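Local coordinates for OBCA, Oxalate Biosynthetic Component A (Burkholderia glumae, PDB 4NNB), which is probably an enzyme, with a TIM-barrel domain that binds a magnesium ion and an oxaloacetate ion beside an extra N-terminal domain, at residues A[63-68]-A[154-159]; A[333-338]-A[364-369]. All coordinates share one frame; numbering follows the deposited sequence.

Contact 1 (A[63-68]-A[154-159]); sequences LLQVGH and RQHHYL
L63 lays its CD1 methyl over one face of the H156 imidazole, a CH-pi contact with CD1 3.7 Å from the ring centroid. The leucine reaches the ring because its CG stands anti to the backbone N (chi1 171°), which carries the branch across to the neighbouring strand. H156 becomes the donor in a second CH-pi contact: its CB sits 3.6 Å from the centroid of the H68 ring, almost straight above the centre. NE2 of H68 is tied to F23 O, so that ring is held from its far end too. On the other face of the sheet, the Q155 amide lies against L64, NE2 3.7 Å from L64 CD2, and its OE1 approaches V66 CG2. L64 and H157 exchange two nearly straight backbone bonds, L64 N to H157 O being 2.8 Å, and V66 and Q155 exchange another two. Past this ladder, R154 NH1 donates to G67 O at 2.9 Å; the oxygen lies in the guanidinium plane, but the nitrogen stands above the carbonyl plane. The chemistry thus implies an antiparallel strand pair from distant parts of the chain, fixed by its backbone, with carbon-on-imidazole packing on one face and a glutamine against aliphatic groups on the other.

Contact 2 (A[333-338]-A[364-369]); sequences AQFDHF and DRLLRT
F335 lays one ring face against R365 of the facing helix and turns its edge to L366. R365 CB covers that face, 3.9 Å from the ring centroid, while L366 CD2 meets the rim in the ring plane, 3.6 Å from F335 CE1. The T369 methyl CG2 lies near the ring plane, 4.1 Å from F335 CD1, and also touches F338 CB. With CG anti to the carbonyl carbon (chi1 -85°), R365 runs extended past the ring, its CD also lying against F335, and the guanidinium ends up turned 65° from the ring plane. No direct hydrogen bond crosses here. Instead, one water accepts from R365 NE at 2.6 Å and lies 3.0 Å from D336 OD1, bridging charges whose atoms OD1 and NE stay 5.5 Å apart. Farther out, a salt bridge from R365 NH2 to D332 steadies the guanidinium. F335 also rests on L311, L366 on V347, and F338 and T369 on P345, which seats helix 328-341 on strands 308-311 and 344-349 and segment 364-369 on strand 344-349. Neighbouring helices packed side by side on the outside of parallel strands, with an apolar layer beneath and a hydrated charged rim, are the arrangement of the outer helical layer of a TIM barrel.

Overall arrangement
From the N terminus the chain first lays down strand 5-10 of the large mixed beta-sheet, then leaves it for the N-terminal domain. There contact 1 closes a loop of 85 intervening residues, part of it unmodelled, and joins strand 155-159 to strand 62-66, the middle strand of a small antiparallel sheet completed by 184-185. The chain then returns to the large sheet, and contact 2 closes a much shorter loop of 25 residues, joining helices 328-341 and 363-368 around strand 344-349. The two loops follow in series, neither nested nor crossed. Their centres lie about 53 Å apart on opposite sides of the chain's centre: contact 1 ties strands of the small antiparallel sheet, contact 2 helices on the outside of the barrel.

Contact 1 (A[63-68]-A[154-159])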
loop_
_atom_site.group_PDB
_atom_site.type_symbol
_atom_site.label_atom_id
_atom_site.label_comp_id
_atom_site.label_asym_id
_atom_site.label_seq_id
_atom_site.Cartn_x
_atom_site.Cartn_y
_atom_site.Cartn_z
ATOM N N LEU A 63 -24.803 -12.386 -6.702
ATOM C CA LEU A 63 -24.129 -11.743 -7.828
ATOM C C LEU A 63 -25.022 -10.666 -8.401
ATOM O O LEU A 63 -26.195 -10.917 -8.695
ATOM C CB LEU A 63 -23.794 -12.767 -8.922
ATOM C CG LEU A 63 -23.274 -12.226 -10.265
ATOM C CD1 LEU A 63 -21.869 -11.645 -10.125
ATOM C CD2 LEU A 63 -23.290 -13.306 -11.345
ATOM N N LEU A 64 -24.479 -9.459 -8.522
ATOM C CA LEU A 64 -25.151 -8.387 -9.235
ATOM C C LEU A 64 -24.467 -8.243 -10.592
ATOM O O LEU A 64 -23.285 -7.872 -10.668
ATOM C CB LEU A 64 -25.073 -7.063 -8.449
ATOM C CG LEU A 64 -25.796 -5.877 -9.107
ATOM C CD1 LEU A 64 -27.282 -6.220 -9.333
ATOM C CD2 LEU A 64 -25.635 -4.575 -8.299
ATOM N N GLN A 65 -25.204 -8.533 -11.659
ATOM C CA GLN A 65 -24.605 -8.611 -12.985
ATOM C C GLN A 65 -25.404 -7.841 -14.032
ATOM O O GLN A 65 -26.625 -7.973 -14.117
ATOM C CB GLN A 65 -24.435 -10.082 -13.373
ATOM C CG GLN A 65 -24.745 -10.422 -14.820
ATOM C CD GLN A 65 -24.394 -11.864 -15.156
ATOM O OE1 GLN A 65 -24.591 -12.771 -14.344
ATOM N NE2 GLN A 65 -23.869 -12.080 -16.351
ATOM N N VAL A 66 -24.709 -7.015 -14.809
ATOM C CA VAL A 66 -25.334 -6.251 -15.888
ATOM C C VAL A 66 -24.447 -6.285 -17.127
ATOM O O VAL A 66 -23.254 -5.975 -17.047
ATOM C CB VAL A 66 -25.540 -4.767 -15.520
ATOM C CG1 VAL A 66 -26.134 -4.015 -16.703
ATOM C CG2 VAL A 66 -26.429 -4.612 -14.301
ATOM N N GLY A 67 -25.035 -6.657 -18.264
ATOM C CA GLY A 67 -24.349 -6.668 -19.544
ATOM C C GLY A 67 -22.988 -7.330 -19.505
ATOM O O GLY A 67 -21.973 -6.695 -19.808
ATOM N N HIS A 68 -22.954 -8.608 -19.143
ATOM C CA HIS A 68 -21.679 -9.236 -18.829
ATOM C C HIS A 68 -21.561 -10.720 -19.156
ATOM O O HIS A 68 -20.736 -11.418 -18.560
ATOM C CB HIS A 68 -21.370 -9.034 -17.348
ATOM C CG HIS A 68 -19.985 -8.544 -17.088
ATOM N ND1 HIS A 68 -18.899 -9.390 -17.008
ATOM C CD2 HIS A 68 -19.504 -7.292 -16.899
ATOM C CE1 HIS A 68 -17.811 -8.681 -16.774
ATOM N NE2 HIS A 68 -18.149 -7.405 -16.706
ATOM N N ARG A 154 -22.203 -1.610 -17.169
ATOM C CA ARG A 154 -21.919 -3.027 -16.928
ATOM C C ARG A 154 -21.236 -3.281 -15.585
ATOM O O ARG A 154 -20.595 -2.390 -15.031
ATOM C CB ARG A 154 -21.026 -3.573 -18.045
ATOM C CG ARG A 154 -21.444 -3.154 -19.448
ATOM C CD ARG A 154 -20.431 -3.638 -20.484
ATOM N NE ARG A 154 -20.801 -3.242 -21.839
ATOM C CZ ARG A 154 -21.524 -3.994 -22.662
ATOM N NH1 ARG A 154 -21.953 -5.188 -22.267
ATOM N NH2 ARG A 154 -21.817 -3.556 -23.878
ATOM N N GLN A 155 -21.368 -4.507 -15.081
ATOM C CA GLN A 155 -20.684 -4.940 -13.863
ATOM C C GLN A 155 -20.927 -6.425 -13.630
ATOM O O GLN A 155 -21.906 -7.000 -14.116
ATOM C CB GLN A 155 -21.173 -4.160 -12.630
ATOM C CG GLN A 155 -22.539 -4.614 -12.138
ATOM C CD GLN A 155 -23.193 -3.641 -11.178
ATOM O OE1 GLN A 155 -24.253 -3.086 -11.471
ATOM N NE2 GLN A 155 -22.575 -3.444 -10.021
ATOM N N HIS A 156 -20.033 -7.035 -12.864
ATOM C CA HIS A 156 -20.161 -8.421 -12.489
ATOM C C HIS A 156 -19.594 -8.524 -11.088
ATOM O O HIS A 156 -18.428 -8.896 -10.900
ATOM C CB HIS A 156 -19.370 -9.294 -13.462
ATOM C CG HIS A 156 -19.692 -10.749 -13.359
ATOM N ND1 HIS A 156 -19.066 -11.587 -12.466
ATOM C CD2 HIS A 156 -20.587 -11.508 -14.036
ATOM C CE1 HIS A 156 -19.561 -12.809 -12.596
ATOM N NE2 HIS A 156 -20.485 -12.784 -13.536
ATOM N N HIS A 157 -20.419 -8.181 -10.103
ATOM C CA HIS A 157 -19.952 -8.017 -8.732
ATOM C C HIS A 157 -20.583 -9.022 -7.775
ATOM O O HIS A 157 -21.812 -9.094 -7.650
ATOM C CB HIS A 157 -20.187 -6.576 -8.260
ATOM C CG HIS A 157 -19.357 -5.567 -8.993
ATOM N ND1 HIS A 157 -19.673 -4.227 -9.032
ATOM C CD2 HIS A 157 -18.215 -5.708 -9.708
ATOM C CE1 HIS A 157 -18.765 -3.585 -9.748
ATOM N NE2 HIS A 157 -17.871 -4.460 -10.169
ATOM N N TYR A 158 -19.719 -9.781 -7.097
ATOM C CA TYR A 158 -20.128 -10.922 -6.278
ATOM C C TYR A 158 -19.812 -10.752 -4.784
ATOM O O TYR A 158 -18.737 -10.286 -4.410
ATOM C CB TYR A 158 -19.449 -12.185 -6.829
ATOM C CG TYR A 158 -19.626 -13.455 -6.016
ATOM C CD1 TYR A 158 -18.733 -13.790 -5.007
ATOM C CD2 TYR A 158 -20.668 -14.331 -6.283
ATOM C CE1 TYR A 158 -18.882 -14.954 -4.278
ATOM C CE2 TYR A 158 -20.832 -15.498 -5.558
ATOM C CZ TYR A 158 -19.937 -15.806 -4.559
ATOM O OH TYR A 158 -20.098 -16.970 -3.840
ATOM N N LEU A 159 -20.756 -11.150 -3.937
ATOM C CA LEU A 159 -20.539 -11.208 -2.494
ATOM C C LEU A 159 -20.559 -12.688 -2.067
ATOM O O LEU A 159 -21.450 -13.426 -2.468
ATOM C CB LEU A 159 -21.634 -10.419 -1.770
ATOM C CG LEU A 159 -21.777 -8.953 -2.195
ATOM C CD1 LEU A 159 -22.915 -8.253 -1.458
ATOM C CD2 LEU A 159 -20.461 -8.195 -1.999
#

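Contact 2 (A[333-338]-A[364-369])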
loop_
_atom_site.group_PDB
_atom_site.type_symbol
_atom_site.label_atom_id
_atom_site.label_comp_id
_atom_site.label_asym_id
_atom_site.label_seq_id
_atom_site.Cartn_x
_atom_site.Cartn_y
_atom_site.Cartn_z
ATOM N N ALA A 333 28.828 -0.904 -2.149
ATOM C CA ALA A 333 28.597 -0.540 -3.543
ATOM C C ALA A 333 27.463 0.496 -3.693
ATOM O O ALA A 333 27.599 1.462 -4.455
ATOM C CB ALA A 333 28.298 -1.792 -4.373
ATOM N N GLN A 334 26.344 0.280 -2.997
ATOM C CA GLN A 334 25.249 1.264 -2.992
ATOM C C GLN A 334 25.730 2.645 -2.580
ATOM O O GLN A 334 25.544 3.618 -3.321
ATOM C CB GLN A 334 24.103 0.833 -2.054
ATOM C CG GLN A 334 23.325 -0.382 -2.528
ATOM C CD GLN A 334 22.620 -0.188 -3.881
ATOM O OE1 GLN A 334 23.217 -0.399 -4.938
ATOM N NE2 GLN A 334 21.333 0.180 -3.843
ATOM N N PHE A 335 26.327 2.740 -1.394
ATOM C CA PHE A 335 26.770 4.034 -0.887
ATOM C C PHE A 335 27.732 4.709 -1.861
ATOM O O PHE A 335 27.597 5.908 -2.118
ATOM C CB PHE A 335 27.416 3.914 0.499
ATOM C CG PHE A 335 26.432 3.935 1.647
ATOM C CD1 PHE A 335 25.836 5.116 2.038
ATOM C CD2 PHE A 335 26.139 2.773 2.356
ATOM C CE1 PHE A 335 24.935 5.151 3.103
ATOM C CE2 PHE A 335 25.247 2.795 3.426
ATOM C CZ PHE A 335 24.639 3.989 3.796
ATOM N N ASP A 336 28.694 3.950 -2.393
ATOM C CA ASP A 336 29.636 4.482 -3.391
ATOM C C ASP A 336 28.861 5.093 -4.552
ATOM O O ASP A 336 29.182 6.172 -5.042
ATOM C CB ASP A 336 30.515 3.361 -3.953
ATOM C CG ASP A 336 31.808 3.181 -3.178
ATOM O OD1 ASP A 336 31.994 3.903 -2.175
ATOM O OD2 ASP A 336 32.628 2.308 -3.572
ATOM N N HIS A 337 27.830 4.388 -4.991
ATOM C CA HIS A 337 27.049 4.852 -6.128
ATOM C C HIS A 337 26.193 6.088 -5.824
ATOM O O HIS A 337 26.208 7.057 -6.590
ATOM C CB HIS A 337 26.185 3.729 -6.661
ATOM C CG HIS A 337 25.379 4.120 -7.850
ATOM N ND1 HIS A 337 25.799 3.884 -9.142
ATOM C CD2 HIS A 337 24.183 4.744 -7.950
ATOM C CE1 HIS A 337 24.890 4.335 -9.985
ATOM N NE2 HIS A 337 23.901 4.869 -9.287
ATOM N N PHE A 338 25.447 6.055 -4.721
ATOM C CA PHE A 338 24.622 7.197 -4.330
ATOM C C PHE A 338 25.516 8.441 -4.248
ATOM O O PHE A 338 25.178 9.508 -4.783
ATOM C CB PHE A 338 23.961 6.973 -2.961
ATOM C CG PHE A 338 22.751 6.044 -2.972
ATOM C CD1 PHE A 338 22.811 4.778 -3.543
ATOM C CD2 PHE A 338 21.572 6.422 -2.332
ATOM C CE1 PHE A 338 21.715 3.918 -3.501
ATOM C CE2 PHE A 338 20.472 5.566 -2.288
ATOM C CZ PHE A 338 20.546 4.311 -2.876
ATOM N N ASP A 364 29.474 7.267 8.982
ATOM C CA ASP A 364 30.296 8.164 8.168
ATOM C C ASP A 364 29.866 8.158 6.700
ATOM O O ASP A 364 29.904 9.197 6.038
ATOM C CB ASP A 364 31.790 7.817 8.284
ATOM C CG ASP A 364 32.399 8.262 9.605
ATOM O OD1 ASP A 364 31.708 8.928 10.405
ATOM O OD2 ASP A 364 33.586 7.950 9.836
ATOM N N ARG A 365 29.458 6.993 6.193
ATOM C CA ARG A 365 28.980 6.892 4.808
ATOM C C ARG A 365 27.690 7.691 4.613
ATOM O O ARG A 365 27.504 8.340 3.585
ATOM C CB ARG A 365 28.773 5.422 4.390
ATOM C CG ARG A 365 30.053 4.712 3.881
ATOM C CD ARG A 365 29.801 3.218 3.713
ATOM N NE ARG A 365 30.886 2.509 3.015
ATOM C CZ ARG A 365 31.967 2.016 3.616
ATOM N NH1 ARG A 365 32.139 2.158 4.929
ATOM N NH2 ARG A 365 32.882 1.375 2.906
ATOM N N LEU A 366 26.808 7.641 5.606
ATOM C CA LEU A 366 25.564 8.413 5.561
ATOM C C LEU A 366 25.850 9.908 5.622
ATOM O O LEU A 366 25.149 10.715 5.006
ATOM C CB LEU A 366 24.634 7.992 6.706
ATOM C CG LEU A 366 23.872 6.689 6.438
ATOM C CD1 LEU A 366 23.324 6.127 7.726
ATOM C CD2 LEU A 366 22.758 6.923 5.420
ATOM N N LEU A 367 26.888 10.288 6.356
ATOM C CA LEU A 367 27.240 11.703 6.419
ATOM C C LEU A 367 27.768 12.146 5.070
ATOM O O LEU A 367 27.449 13.233 4.590
ATOM C CB LEU A 367 28.266 11.982 7.517
ATOM C CG LEU A 367 27.763 11.836 8.952
ATOM C CD1 LEU A 367 28.887 12.151 9.932
ATOM C CD2 LEU A 367 26.563 12.729 9.201
ATOM N N ARG A 368 28.555 11.279 4.445
ATOM C CA ARG A 368 29.124 11.552 3.137
ATOM C C ARG A 368 28.097 11.750 2.024
ATOM O O ARG A 368 28.370 12.460 1.056
ATOM C CB ARG A 368 30.086 10.430 2.745
ATOM C CG ARG A 368 31.488 10.921 2.478
ATOM C CD ARG A 368 32.524 9.987 3.034
ATOM N NE ARG A 368 32.605 8.714 2.332
ATOM C CZ ARG A 368 32.983 7.579 2.924
ATOM N NH1 ARG A 368 33.289 7.581 4.219
ATOM N NH2 ARG A 368 33.046 6.441 2.240
ATOM N N THR A 369 26.933 11.111 2.137
ATOM C CA THR A 369 25.940 11.219 1.071
ATOM C C THR A 369 25.083 12.472 1.210
ATOM O O THR A 369 24.170 12.685 0.407
ATOM C CB THR A 369 25.042 9.954 0.937
ATOM O OG1 THR A 369 24.567 9.547 2.225
ATOM C CG2 THR A 369 25.807 8.804 0.290
HETATM O O HOH W 1 30.833 3.022 0.454
HETATM O O HOH W 2 33.941 2.144 -0.210
#